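Local structure of ABC transporter periplasmic peptide-binding protein (Pseudoalteromonas, 4QFL) at residues Ala72-Lys75 against Asp81-Ile84; Val163-Phe168 against Ser172-Asn177; Ile317-Ile322 against Pro499-Ala504; Glu346-Met351 against Ala489-Ile494. The protein binds dipeptides in the periplasm, here Ala-Phe, and probably delivers them to an ABC transporter for uptake. All coordinates share one frame; numbering follows the deposited sequence.

Interaction 1 (Ala72-Lys75 against Asp81-Ile84); sequences AEFK and DWKI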
loop_
_atom_site.group_PDB
_atom_site.type_symbol
_atom_site.label_atom_id
_atom_site.label_comp_id
_atom_site.label_asym_id
_atom_site.label_seq_id
_atom_site.Cartn_x
_atom_site.Cartn_y
_atom_site.Cartn_z
ATOM N N ALA A 72 11.613 6.165 13.559
ATOM C CA ALA A 72 11.863 6.002 12.133
ATOM C C ALA A 72 13.288 5.531 11.824
ATOM O O ALA A 72 13.710 5.547 10.665
ATOM C CB ALA A 72 11.549 7.284 11.387
ATOM N N GLU A 73 14.028 5.109 12.849
ATOM C CA GLU A 73 15.320 4.473 12.613
ATOM C C GLU A 73 15.082 3.113 11.981
ATOM O O GLU A 73 14.060 2.479 12.236
ATOM C CB GLU A 73 16.101 4.291 13.912
ATOM C CG GLU A 73 16.210 5.536 14.780
ATOM C CD GLU A 73 17.191 6.581 14.243
ATOM O OE1 GLU A 73 17.526 7.524 15.001
ATOM O OE2 GLU A 73 17.626 6.472 13.075
ATOM N N PHE A 74 16.025 2.675 11.154
ATOM C CA PHE A 74 15.998 1.327 10.608
ATOM C C PHE A 74 16.356 0.304 11.669
ATOM O O PHE A 74 17.271 0.501 12.465
ATOM C CB PHE A 74 16.961 1.189 9.435
ATOM C CG PHE A 74 16.556 1.972 8.228
ATOM C CD1 PHE A 74 15.380 1.679 7.566
ATOM C CD2 PHE A 74 17.356 2.992 7.751
ATOM C CE1 PHE A 74 15.000 2.393 6.447
ATOM C CE2 PHE A 74 16.986 3.712 6.634
ATOM C CZ PHE A 74 15.805 3.410 5.977
ATOM N N LYS A 75 15.627 -0.805 11.657
ATOM C CA LYS A 75 15.790 -1.853 12.646
ATOM C C LYS A 75 16.128 -3.180 11.989
ATOM O O LYS A 75 15.531 -3.568 10.987
ATOM C CB LYS A 75 14.511 -1.999 13.463
ATOM C CG LYS A 75 13.908 -0.671 13.893
ATOM C CD LYS A 75 14.952 0.283 14.494
ATOM C CE LYS A 75 15.488 -0.206 15.822
ATOM N NZ LYS A 75 16.502 0.748 16.355
ATOM N N ASP A 81 23.122 -6.004 10.243
ATOM C CA ASP A 81 23.879 -4.782 10.043
ATOM C C ASP A 81 23.745 -4.368 8.589
ATOM O O ASP A 81 23.516 -5.212 7.720
ATOM C CB ASP A 81 25.351 -4.990 10.419
ATOM C CG ASP A 81 26.167 -3.718 10.295
ATOM O OD1 ASP A 81 25.676 -2.648 10.713
ATOM O OD2 ASP A 81 27.295 -3.779 9.765
ATOM N N TRP A 82 23.877 -3.071 8.329
ATOM C CA TRP A 82 23.808 -2.525 6.970
ATOM C C TRP A 82 24.724 -1.320 6.830
ATOM O O TRP A 82 24.897 -0.547 7.772
ATOM C CB TRP A 82 22.374 -2.145 6.589
ATOM C CG TRP A 82 21.631 -1.387 7.663
ATOM C CD1 TRP A 82 21.453 -0.036 7.739
ATOM C CD2 TRP A 82 20.971 -1.945 8.804
ATOM N NE1 TRP A 82 20.726 0.283 8.856
ATOM C CE2 TRP A 82 20.417 -0.869 9.532
ATOM C CE3 TRP A 82 20.797 -3.250 9.286
ATOM C CZ2 TRP A 82 19.711 -1.051 10.709
ATOM C CZ3 TRP A 82 20.096 -3.433 10.461
ATOM C CH2 TRP A 82 19.558 -2.338 11.160
ATOM N N LYS A 83 25.310 -1.162 5.651
ATOM C CA LYS A 83 26.300 -0.113 5.433
ATOM C C LYS A 83 26.169 0.472 4.037
ATOM O O LYS A 83 26.108 -0.262 3.057
ATOM C CB LYS A 83 27.713 -0.684 5.620
ATOM C CG LYS A 83 28.799 0.355 5.899
ATOM C CD LYS A 83 29.398 0.972 4.636
ATOM C CE LYS A 83 30.419 2.060 5.002
ATOM N NZ LYS A 83 31.158 2.653 3.839
ATOM N N ILE A 84 26.131 1.792 3.944
ATOM C CA ILE A 84 26.091 2.429 2.646
ATOM C C ILE A 84 27.438 3.064 2.368
ATOM O O ILE A 84 27.978 3.786 3.208
ATOM C CB ILE A 84 25.017 3.508 2.586
ATOM C CG1 ILE A 84 23.686 2.951 3.081
ATOM C CG2 ILE A 84 24.884 4.040 1.162
ATOM C CD1 ILE A 84 22.540 3.879 2.835
#
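Two short strands from different sheets meet where the indole of Trp82, on strand 79-84, lies against the backbone of Phe74 and Lys75 on strand 74-76. The six-membered end of the indole does most of the touching. Trp82 CZ2 comes within 3.4 Å of Phe74 O, which sits at the ring edge near the indole plane. Trp82 CH2 reaches on to Lys75 C at 3.6 Å. On the pyrrole side, Trp82 NE1 passes 3.9 Å from Phe74 CB. The Phe74 phenyl ring then turns off: with chi1 at -68° its CG is opposite its own carbonyl carbon, and the ring leads away from the indole. No hydrogen bond joins the two segments, so the contact is van der Waals packing of an aromatic side chain on backbone and a CB. In this family 5 extracellular solute-binding protein the contact joins two small antiparallel sheets near the surface. Strand 74-76 pairs with 65-67 in one, and strand 79-84 is an outer strand of the other, which has four strands. The CA atoms of Phe74 and Trp82 are 9.4 Å apart, and the indole fills the distance between the strands. Without the indole, as with a serine here, a gap is likely to open between the two sheets. Ile65 and Leu175 also touch the indole, and Phe93 adjoins it from strand 90-95.

Interaction 2 (Val163-Phe168 against Ser172-Asn177); sequences VRFELF and SSFLAN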
loop_
_atom_site.group_PDB
_atom_site.type_symbol
_atom_site.label_atom_id
_atom_site.label_comp_id
_atom_site.label_asym_id
_atom_site.label_seq_id
_atom_site.Cartn_x
_atom_site.Cartn_y
_atom_site.Cartn_z
ATOM N N VAL A 163 25.974 -9.840 1.993
ATOM C CA VAL A 163 25.840 -9.537 0.581
ATOM C C VAL A 163 26.045 -8.058 0.390
ATOM O O VAL A 163 25.939 -7.288 1.336
ATOM C CB VAL A 163 24.447 -9.929 0.032
ATOM C CG1 VAL A 163 24.200 -11.418 0.217
ATOM C CG2 VAL A 163 23.350 -9.103 0.707
ATOM N N ARG A 164 26.338 -7.657 -0.838
ATOM C CA ARG A 164 26.461 -6.245 -1.155
ATOM C C ARG A 164 25.669 -5.917 -2.423
ATOM O O ARG A 164 25.932 -6.476 -3.484
ATOM C CB ARG A 164 27.938 -5.868 -1.305
ATOM C CG ARG A 164 28.178 -4.451 -1.756
ATOM C CD ARG A 164 29.656 -4.186 -2.009
ATOM N NE ARG A 164 30.183 -4.980 -3.121
ATOM C CZ ARG A 164 31.148 -5.888 -3.002
ATOM N NH1 ARG A 164 31.698 -6.115 -1.817
ATOM N NH2 ARG A 164 31.567 -6.563 -4.068
ATOM N N PHE A 165 24.675 -5.043 -2.293
ATOM C CA PHE A 165 23.915 -4.548 -3.440
ATOM C C PHE A 165 24.727 -3.474 -4.178
ATOM O O PHE A 165 25.233 -2.536 -3.561
ATOM C CB PHE A 165 22.572 -3.935 -2.996
ATOM C CG PHE A 165 21.540 -4.939 -2.533
ATOM C CD1 PHE A 165 21.698 -5.636 -1.339
ATOM C CD2 PHE A 165 20.381 -5.146 -3.274
ATOM C CE1 PHE A 165 20.732 -6.549 -0.907
ATOM C CE2 PHE A 165 19.410 -6.048 -2.846
ATOM C CZ PHE A 165 19.588 -6.753 -1.660
ATOM N N GLU A 166 24.842 -3.608 -5.497
ATOM C CA GLU A 166 25.488 -2.588 -6.317
ATOM C C GLU A 166 24.435 -1.838 -7.130
ATOM O O GLU A 166 23.723 -2.436 -7.939
ATOM C CB GLU A 166 26.516 -3.222 -7.254
ATOM C CG GLU A 166 27.511 -4.125 -6.558
ATOM C CD GLU A 166 28.578 -3.346 -5.813
ATOM O OE1 GLU A 166 28.502 -2.098 -5.796
ATOM O OE2 GLU A 166 29.498 -3.979 -5.248
ATOM N N LEU A 167 24.337 -0.530 -6.914
ATOM C CA LEU A 167 23.353 0.293 -7.613
ATOM C C LEU A 167 23.963 1.065 -8.788
ATOM O O LEU A 167 25.153 1.400 -8.781
ATOM C CB LEU A 167 22.700 1.277 -6.641
ATOM C CG LEU A 167 22.249 0.671 -5.311
ATOM C CD1 LEU A 167 21.565 1.718 -4.447
ATOM C CD2 LEU A 167 21.343 -0.532 -5.537
ATOM N N PHE A 168 23.141 1.341 -9.796
ATOM C CA PHE A 168 23.588 2.112 -10.944
ATOM C C PHE A 168 23.758 3.564 -10.540
ATOM O O PHE A 168 24.579 4.289 -11.109
ATOM C CB PHE A 168 22.587 2.011 -12.089
ATOM C CG PHE A 168 22.611 0.688 -12.791
ATOM C CD1 PHE A 168 23.769 0.236 -13.390
ATOM C CD2 PHE A 168 21.481 -0.105 -12.849
ATOM C CE1 PHE A 168 23.801 -0.992 -14.038
ATOM C CE2 PHE A 168 21.501 -1.335 -13.492
ATOM C CZ PHE A 168 22.662 -1.783 -14.085
ATOM N N SER A 172 18.314 7.977 -2.315
ATOM C CA SER A 172 18.255 8.127 -0.871
ATOM C C SER A 172 17.068 7.405 -0.267
ATOM O O SER A 172 16.951 7.321 0.947
ATOM C CB SER A 172 18.247 9.601 -0.473
ATOM O OG SER A 172 17.249 10.326 -1.170
ATOM N N SER A 173 16.193 6.868 -1.112
ATOM C CA SER A 173 15.006 6.172 -0.624
ATOM C C SER A 173 15.245 4.684 -0.571
ATOM O O SER A 173 14.360 3.923 -0.201
ATOM C CB SER A 173 13.810 6.455 -1.532
ATOM O OG SER A 173 14.095 6.050 -2.861
ATOM N N PHE A 174 16.444 4.257 -0.932
ATOM C CA PHE A 174 16.676 2.834 -1.164
ATOM C C PHE A 174 16.392 1.925 0.048
ATOM O O PHE A 174 15.586 0.999 -0.032
ATOM C CB PHE A 174 18.086 2.604 -1.698
ATOM C CG PHE A 174 18.412 1.170 -1.896
ATOM C CD1 PHE A 174 17.949 0.503 -3.010
ATOM C CD2 PHE A 174 19.155 0.477 -0.948
ATOM C CE1 PHE A 174 18.236 -0.838 -3.188
ATOM C CE2 PHE A 174 19.438 -0.852 -1.116
ATOM C CZ PHE A 174 18.982 -1.514 -2.237
ATOM N N LEU A 175 17.048 2.182 1.174
ATOM C CA LEU A 175 16.763 1.392 2.371
ATOM C C LEU A 175 15.276 1.437 2.747
ATOM O O LEU A 175 14.714 0.431 3.168
ATOM C CB LEU A 175 17.618 1.839 3.561
ATOM C CG LEU A 175 19.051 1.309 3.603
ATOM C CD1 LEU A 175 19.664 1.625 4.936
ATOM C CD2 LEU A 175 19.058 -0.181 3.371
ATOM N N ALA A 176 14.642 2.600 2.605
ATOM C CA ALA A 176 13.213 2.714 2.929
ATOM C C ALA A 176 12.443 1.700 2.104
ATOM O O ALA A 176 11.590 0.981 2.619
ATOM C CB ALA A 176 12.698 4.127 2.676
ATOM N N ASN A 177 12.770 1.626 0.823
ATOM C CA ASN A 177 12.132 0.657 -0.062
ATOM C C ASN A 177 12.448 -0.789 0.311
ATOM O O ASN A 177 11.612 -1.668 0.137
ATOM C CB ASN A 177 12.491 0.932 -1.520
ATOM C CG ASN A 177 11.883 2.207 -2.032
ATOM O OD1 ASN A 177 10.749 2.540 -1.713
ATOM N ND2 ASN A 177 12.637 2.933 -2.829
#
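The ring of Phe174 has Leu167 over one face and Phe165 at its edge. Leu167 CD1 stands 4.2 Å from the centroid of the Phe174 ring and only 16° off the ring normal, a CH-pi contact. The second methyl of the same leucine reaches further along the ring: Leu167 CD2 is 3.9 Å from Phe174 CE1. One branched side chain thus covers the ring from its CG side out towards its far end. At the edge, Phe174 CZ approaches Phe165 CD2 at 4.0 Å. The two phenyl rings form an offset edge-to-face pair, with the edge of Phe174 directed at the face of Phe165. Their planes are turned 63° from each other and their centroids are 6.0 Å apart. The reach of Phe174 depends on its first torsion. Its CG lies opposite the backbone N (chi1 177°), which carries the ring out from the start of its helix to the strand. Phe165 and Leu167 are alternate residues of the strand, so both point to the same side and receive the ring together. All three residues are buried, and no hydrogen bond crosses between the segments. The contact closes a tight strand-to-helix connection by hydrophobic packing. Strand 162-167 is an inner strand of the four-stranded sheet, between 90-95 and 152-159. Val91 and Leu151 add to the surroundings of Phe174, Phe93 meets the Phe165 ring, and Val118 of helix 115-126 also packs on Phe165.

Interaction 3 (Ile317-Ile322 against Pro499-Ala504); sequences IDIEKI and PLYPIA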
loop_
_atom_site.group_PDB
_atom_site.type_symbol
_atom_site.label_atom_id
_atom_site.label_comp_id
_atom_site.label_asym_id
_atom_site.label_seq_id
_atom_site.Cartn_x
_atom_site.Cartn_y
_atom_site.Cartn_z
ATOM N N ILE A 317 -16.946 20.714 -5.722
ATOM C CA ILE A 317 -17.025 19.680 -4.691
ATOM C C ILE A 317 -17.074 20.224 -3.274
ATOM O O ILE A 317 -16.161 20.904 -2.826
ATOM C CB ILE A 317 -15.875 18.670 -4.817
ATOM C CG1 ILE A 317 -15.800 18.155 -6.252
ATOM C CG2 ILE A 317 -16.085 17.504 -3.857
ATOM C CD1 ILE A 317 -17.095 17.521 -6.725
ATOM N N ASP A 318 -18.155 19.906 -2.576
ATOM C CA ASP A 318 -18.333 20.343 -1.200
ATOM C C ASP A 318 -17.474 19.498 -0.287
ATOM O O ASP A 318 -17.935 18.492 0.248
ATOM C CB ASP A 318 -19.797 20.205 -0.783
ATOM C CG ASP A 318 -20.119 20.970 0.496
ATOM O OD1 ASP A 318 -19.180 21.347 1.234
ATOM O OD2 ASP A 318 -21.320 21.199 0.763
ATOM N N ILE A 319 -16.226 19.907 -0.108
ATOM C CA ILE A 319 -15.283 19.119 0.672
ATOM C C ILE A 319 -15.695 19.045 2.137
ATOM O O ILE A 319 -15.465 18.040 2.813
ATOM C CB ILE A 319 -13.839 19.666 0.555
ATOM C CG1 ILE A 319 -13.314 19.445 -0.855
ATOM C CG2 ILE A 319 -12.911 18.942 1.516
ATOM C CD1 ILE A 319 -13.355 17.988 -1.266
ATOM N N GLU A 320 -16.312 20.112 2.631
ATOM C CA GLU A 320 -16.630 20.176 4.050
ATOM C C GLU A 320 -17.803 19.274 4.412
ATOM O O GLU A 320 -17.931 18.832 5.554
ATOM C CB GLU A 320 -16.853 21.625 4.488
ATOM C CG GLU A 320 -15.552 22.425 4.607
ATOM C CD GLU A 320 -14.636 21.899 5.715
ATOM O OE1 GLU A 320 -15.165 21.422 6.747
ATOM O OE2 GLU A 320 -13.392 21.958 5.559
ATOM N N LYS A 321 -18.641 18.982 3.427
ATOM C CA LYS A 321 -19.764 18.074 3.612
ATOM C C LYS A 321 -19.280 16.630 3.598
ATOM O O LYS A 321 -19.863 15.761 4.251
ATOM C CB LYS A 321 -20.801 18.287 2.510
ATOM C CG LYS A 321 -21.903 17.235 2.461
ATOM C CD LYS A 321 -22.746 17.266 3.712
ATOM C CE LYS A 321 -23.955 16.376 3.572
ATOM N NZ LYS A 321 -24.824 16.462 4.777
ATOM N N ILE A 322 -18.216 16.381 2.836
ATOM C CA ILE A 322 -17.577 15.071 2.812
ATOM C C ILE A 322 -16.852 14.795 4.123
ATOM O O ILE A 322 -16.920 13.684 4.654
ATOM C CB ILE A 322 -16.609 14.932 1.623
ATOM C CG1 ILE A 322 -17.405 14.746 0.325
ATOM C CG2 ILE A 322 -15.666 13.750 1.835
ATOM C CD1 ILE A 322 -16.562 14.772 -0.918
ATOM N N PRO A 499 -3.386 16.387 -11.570
ATOM C CA PRO A 499 -3.610 15.022 -12.045
ATOM C C PRO A 499 -4.588 14.346 -11.091
ATOM O O PRO A 499 -5.459 13.593 -11.502
ATOM C CB PRO A 499 -2.223 14.389 -11.959
ATOM C CG PRO A 499 -1.459 15.260 -10.984
ATOM C CD PRO A 499 -1.998 16.627 -11.155
ATOM N N LEU A 500 -4.440 14.631 -9.806
ATOM C CA LEU A 500 -5.414 14.206 -8.829
ATOM C C LEU A 500 -5.616 15.327 -7.821
ATOM O O LEU A 500 -4.798 16.243 -7.716
ATOM C CB LEU A 500 -4.970 12.916 -8.139
ATOM C CG LEU A 500 -3.556 12.853 -7.550
ATOM C CD1 LEU A 500 -3.462 13.674 -6.266
ATOM C CD2 LEU A 500 -3.114 11.415 -7.284
ATOM N N TYR A 501 -6.712 15.243 -7.083
ATOM C CA TYR A 501 -7.081 16.256 -6.112
ATOM C C TYR A 501 -7.077 15.637 -4.734
ATOM O O TYR A 501 -7.934 14.799 -4.434
ATOM C CB TYR A 501 -8.483 16.764 -6.424
ATOM C CG TYR A 501 -9.065 17.753 -5.431
ATOM C CD1 TYR A 501 -8.302 18.787 -4.902
ATOM C CD2 TYR A 501 -10.398 17.671 -5.059
ATOM C CE1 TYR A 501 -8.859 19.703 -4.008
ATOM C CE2 TYR A 501 -10.958 18.570 -4.176
ATOM C CZ TYR A 501 -10.189 19.582 -3.654
ATOM O OH TYR A 501 -10.774 20.467 -2.776
ATOM N N PRO A 502 -6.108 16.039 -3.892
ATOM C CA PRO A 502 -6.057 15.568 -2.506
ATOM C C PRO A 502 -7.338 15.956 -1.796
ATOM O O PRO A 502 -7.738 17.117 -1.852
ATOM C CB PRO A 502 -4.884 16.360 -1.917
ATOM C CG PRO A 502 -4.025 16.689 -3.087
ATOM C CD PRO A 502 -4.970 16.918 -4.222
ATOM N N ILE A 503 -7.994 15.002 -1.151
ATOM C CA ILE A 503 -9.230 15.321 -0.461
ATOM C C ILE A 503 -9.029 15.359 1.041
ATOM O O ILE A 503 -9.257 16.388 1.660
ATOM C CB ILE A 503 -10.356 14.360 -0.833
ATOM C CG1 ILE A 503 -10.769 14.613 -2.286
ATOM C CG2 ILE A 503 -11.539 14.557 0.091
ATOM C CD1 ILE A 503 -11.114 13.367 -3.035
ATOM N N ALA A 504 -8.567 14.255 1.615
ATOM C CA ALA A 504 -8.477 14.142 3.062
ATOM C C ALA A 504 -7.483 13.078 3.504
ATOM O O ALA A 504 -7.014 12.272 2.712
ATOM C CB ALA A 504 -9.837 13.832 3.633
HETATM O O HOH W 1 -13.634 21.923 -3.590
#
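Ile319 lays the ethyl branch of its side chain against the hydroxyl end of Tyr501. Its CG1 is 3.3 Å from Tyr501 OH, and its CD1 is 3.8 Å from Tyr501 CE2. The two side chains come from opposite directions, one from a helix start and one from a strand. Tyr501 reaches across because its CG is placed opposite the backbone N (chi1 175°). The same Ile319 CD1 also meets Ile503 CG2 at 4.1 Å, so this methyl touches two residues of one strand. All three side chains are buried, and the contact between them is mainly apolar. A water adds a polar link at the tyrosine end: it donates to Ile317 O at 2.8 Å and makes a weak bond with Tyr501 OH. The helix that carries Ile319 is capped just before it. Asp318 is the N-cap, and its OD1 accepts from Lys321 N at 3.3 Å, with the donor above the carboxylate plane. On the strand, Ile503 and Ala504 both face Gly293 in a classic beta bulge. This is structural packing away from the peptide pocket: the Ile503 side chain is about 13 Å from the bound phenylalanine. Helix 319-325 is thereby fastened to strand 500-513, which pairs with strand 291-297. Trp295 of that strand touches Ile317 and Ile503, while helix 389-401 packs against Ile317 and Ile322.

Interaction 4 (Glu346-Met351 against Ala489-Ile494); sequences EPQKNM and AAQSMI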
loop_
_atom_site.group_PDB
_atom_site.type_symbol
_atom_site.label_atom_id
_atom_site.label_comp_id
_atom_site.label_asym_id
_atom_site.label_seq_id
_atom_site.Cartn_x
_atom_site.Cartn_y
_atom_site.Cartn_z
ATOM N N GLU A 346 3.887 20.417 3.056
ATOM C CA GLU A 346 3.802 21.851 2.872
ATOM C C GLU A 346 2.429 22.194 2.334
ATOM O O GLU A 346 2.042 21.731 1.267
ATOM C CB GLU A 346 4.889 22.334 1.919
ATOM C CG GLU A 346 5.095 23.841 1.918
ATOM C CD GLU A 346 5.805 24.365 3.159
ATOM O OE1 GLU A 346 6.500 23.594 3.864
ATOM O OE2 GLU A 346 5.663 25.576 3.423
ATOM N N PRO A 347 1.676 23.008 3.084
ATOM C CA PRO A 347 0.305 23.369 2.706
ATOM C C PRO A 347 0.301 24.199 1.433
ATOM O O PRO A 347 1.109 25.114 1.273
ATOM C CB PRO A 347 -0.188 24.187 3.901
ATOM C CG PRO A 347 1.042 24.699 4.555
ATOM C CD PRO A 347 2.118 23.685 4.317
ATOM N N GLN A 348 -0.598 23.881 0.520
ATOM C CA GLN A 348 -0.529 24.500 -0.783
ATOM C C GLN A 348 -1.394 25.739 -0.834
ATOM O O GLN A 348 -2.594 25.682 -0.576
ATOM C CB GLN A 348 -0.892 23.493 -1.872
ATOM C CG GLN A 348 0.153 22.419 -2.010
ATOM C CD GLN A 348 1.545 23.005 -2.144
ATOM O OE1 GLN A 348 2.447 22.674 -1.383
ATOM N NE2 GLN A 348 1.725 23.883 -3.115
ATOM N N LYS A 349 -0.764 26.866 -1.152
ATOM C CA LYS A 349 -1.463 28.137 -1.187
ATOM C C LYS A 349 -2.541 28.123 -2.262
ATOM O O LYS A 349 -3.480 28.914 -2.203
ATOM C CB LYS A 349 -0.486 29.289 -1.432
ATOM C CG LYS A 349 -1.088 30.672 -1.213
ATOM C CD LYS A 349 -0.326 31.746 -1.990
ATOM C CE LYS A 349 -0.899 33.138 -1.726
ATOM N NZ LYS A 349 -2.382 33.202 -1.952
ATOM N N ASN A 350 -2.418 27.221 -3.234
ATOM C CA ASN A 350 -3.342 27.206 -4.373
ATOM C C ASN A 350 -4.435 26.126 -4.386
ATOM O O ASN A 350 -5.036 25.865 -5.431
ATOM C CB ASN A 350 -2.566 27.164 -5.690
ATOM C CG ASN A 350 -1.969 28.508 -6.053
ATOM O OD1 ASN A 350 -2.336 29.536 -5.485
ATOM N ND2 ASN A 350 -1.050 28.508 -7.012
ATOM N N MET A 351 -4.699 25.507 -3.239
ATOM C CA MET A 351 -5.750 24.499 -3.171
ATOM C C MET A 351 -7.073 25.100 -3.606
ATOM O O MET A 351 -7.406 26.217 -3.245
ATOM C CB MET A 351 -5.867 23.902 -1.765
ATOM C CG MET A 351 -4.756 22.938 -1.396
ATOM S SD MET A 351 -4.861 21.361 -2.267
ATOM C CE MET A 351 -6.426 20.720 -1.706
ATOM N N ALA A 489 8.427 21.574 -4.422
ATOM C CA ALA A 489 8.093 21.901 -5.795
ATOM C C ALA A 489 7.127 20.849 -6.331
ATOM O O ALA A 489 6.245 21.150 -7.141
ATOM C CB ALA A 489 9.363 21.981 -6.649
ATOM N N ALA A 490 7.293 19.613 -5.863
ATOM C CA ALA A 490 6.464 18.509 -6.327
ATOM C C ALA A 490 5.022 18.672 -5.866
ATOM O O ALA A 490 4.079 18.436 -6.628
ATOM C CB ALA A 490 7.026 17.185 -5.845
ATOM N N GLN A 491 4.847 19.059 -4.608
ATOM C CA GLN A 491 3.507 19.234 -4.069
ATOM C C GLN A 491 2.791 20.343 -4.819
ATOM O O GLN A 491 1.599 20.242 -5.113
ATOM C CB GLN A 491 3.553 19.542 -2.574
ATOM C CG GLN A 491 3.972 18.369 -1.738
ATOM C CD GLN A 491 4.309 18.753 -0.317
ATOM O OE1 GLN A 491 3.439 18.786 0.544
ATOM N NE2 GLN A 491 5.573 19.035 -0.062
ATOM N N SER A 492 3.525 21.406 -5.128
ATOM C CA SER A 492 2.956 22.543 -5.845
ATOM C C SER A 492 2.471 22.178 -7.253
ATOM O O SER A 492 1.395 22.613 -7.692
ATOM C CB SER A 492 3.968 23.679 -5.914
ATOM O OG SER A 492 4.180 24.214 -4.625
ATOM N N MET A 493 3.273 21.378 -7.946
ATOM C CA MET A 493 2.974 20.986 -9.314
ATOM C C MET A 493 1.702 20.159 -9.358
ATOM O O MET A 493 0.859 20.339 -10.232
ATOM C CB MET A 493 4.148 20.213 -9.914
ATOM C CG MET A 493 4.076 20.087 -11.424
ATOM S SD MET A 493 5.502 19.288 -12.182
ATOM C CE MET A 493 6.798 20.434 -11.759
ATOM N N ILE A 494 1.558 19.261 -8.391
ATOM C CA ILE A 494 0.379 18.423 -8.315
ATOM C C ILE A 494 -0.888 19.278 -8.179
ATOM O O ILE A 494 -1.911 18.984 -8.796
ATOM C CB ILE A 494 0.518 17.414 -7.170
ATOM C CG1 ILE A 494 1.632 16.418 -7.502
ATOM C CG2 ILE A 494 -0.799 16.705 -6.922
ATOM C CD1 ILE A 494 2.028 15.488 -6.346
#
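Gln491 runs from helix 480-497 to the backbone of Glu346. Its CB lies beside the amide end of Gln348. Beyond CG the chain is extended (chi2 167°), which carries the amide past Gln348 to Glu346. There Gln491 OE1 accepts a hydrogen bond from Glu346 N at 3.0 Å, with the donor tilted 18° from the carbonyl plane. Gln491 NE2 packs 3.9 Å from Glu346 CB. Ser336 OG also bonds to Gln491 OE1, while Gln491 NE2 donates to Ala344 O and Tyr487 O, so the buried amide is gripped through both its polar atoms. Shortening this residue to an alanine is likely to leave Glu346 N without its acceptor, and Ala344 O and Ser336 OG without a partner they have here. On the next residue, Ser492 OG lies 2.9 Å from the atom modelled as Gln348 NE2, though that amide is probably turned over. The Glu346 carboxylate leads away to a salt bridge with Lys484, on the same helix. Segment 346-351 ends in a type I turn, Gln348 to Met351, and lies before helix 356-363. Helix 465-475 packs on Ala489, Met493 and Ile494 of helix 480-497.

Overall arrangement
From the N terminus, interaction 1 closes a short loop of five residues between two small sheets. Interaction 2 follows in series and closes an even shorter strand-to-helix loop. These two touch: Phe74 and Trp82 pack on Leu175, so strands 74-76 and 79-84 and helix 174-178 form one packed region. Interaction 3 closes a long loop of 176 residues, from 317-322 to 499-504. Interaction 4 is nested inside it and joins 346-351 to helix 480-497, which leads directly into strand 500-513. Interactions 3 and 4 also touch, through Met351 on Tyr501 and Ile494 on Leu500. The two pairs stay apart, with nearest atoms of interactions 2 and 4 about 13 Å from each other.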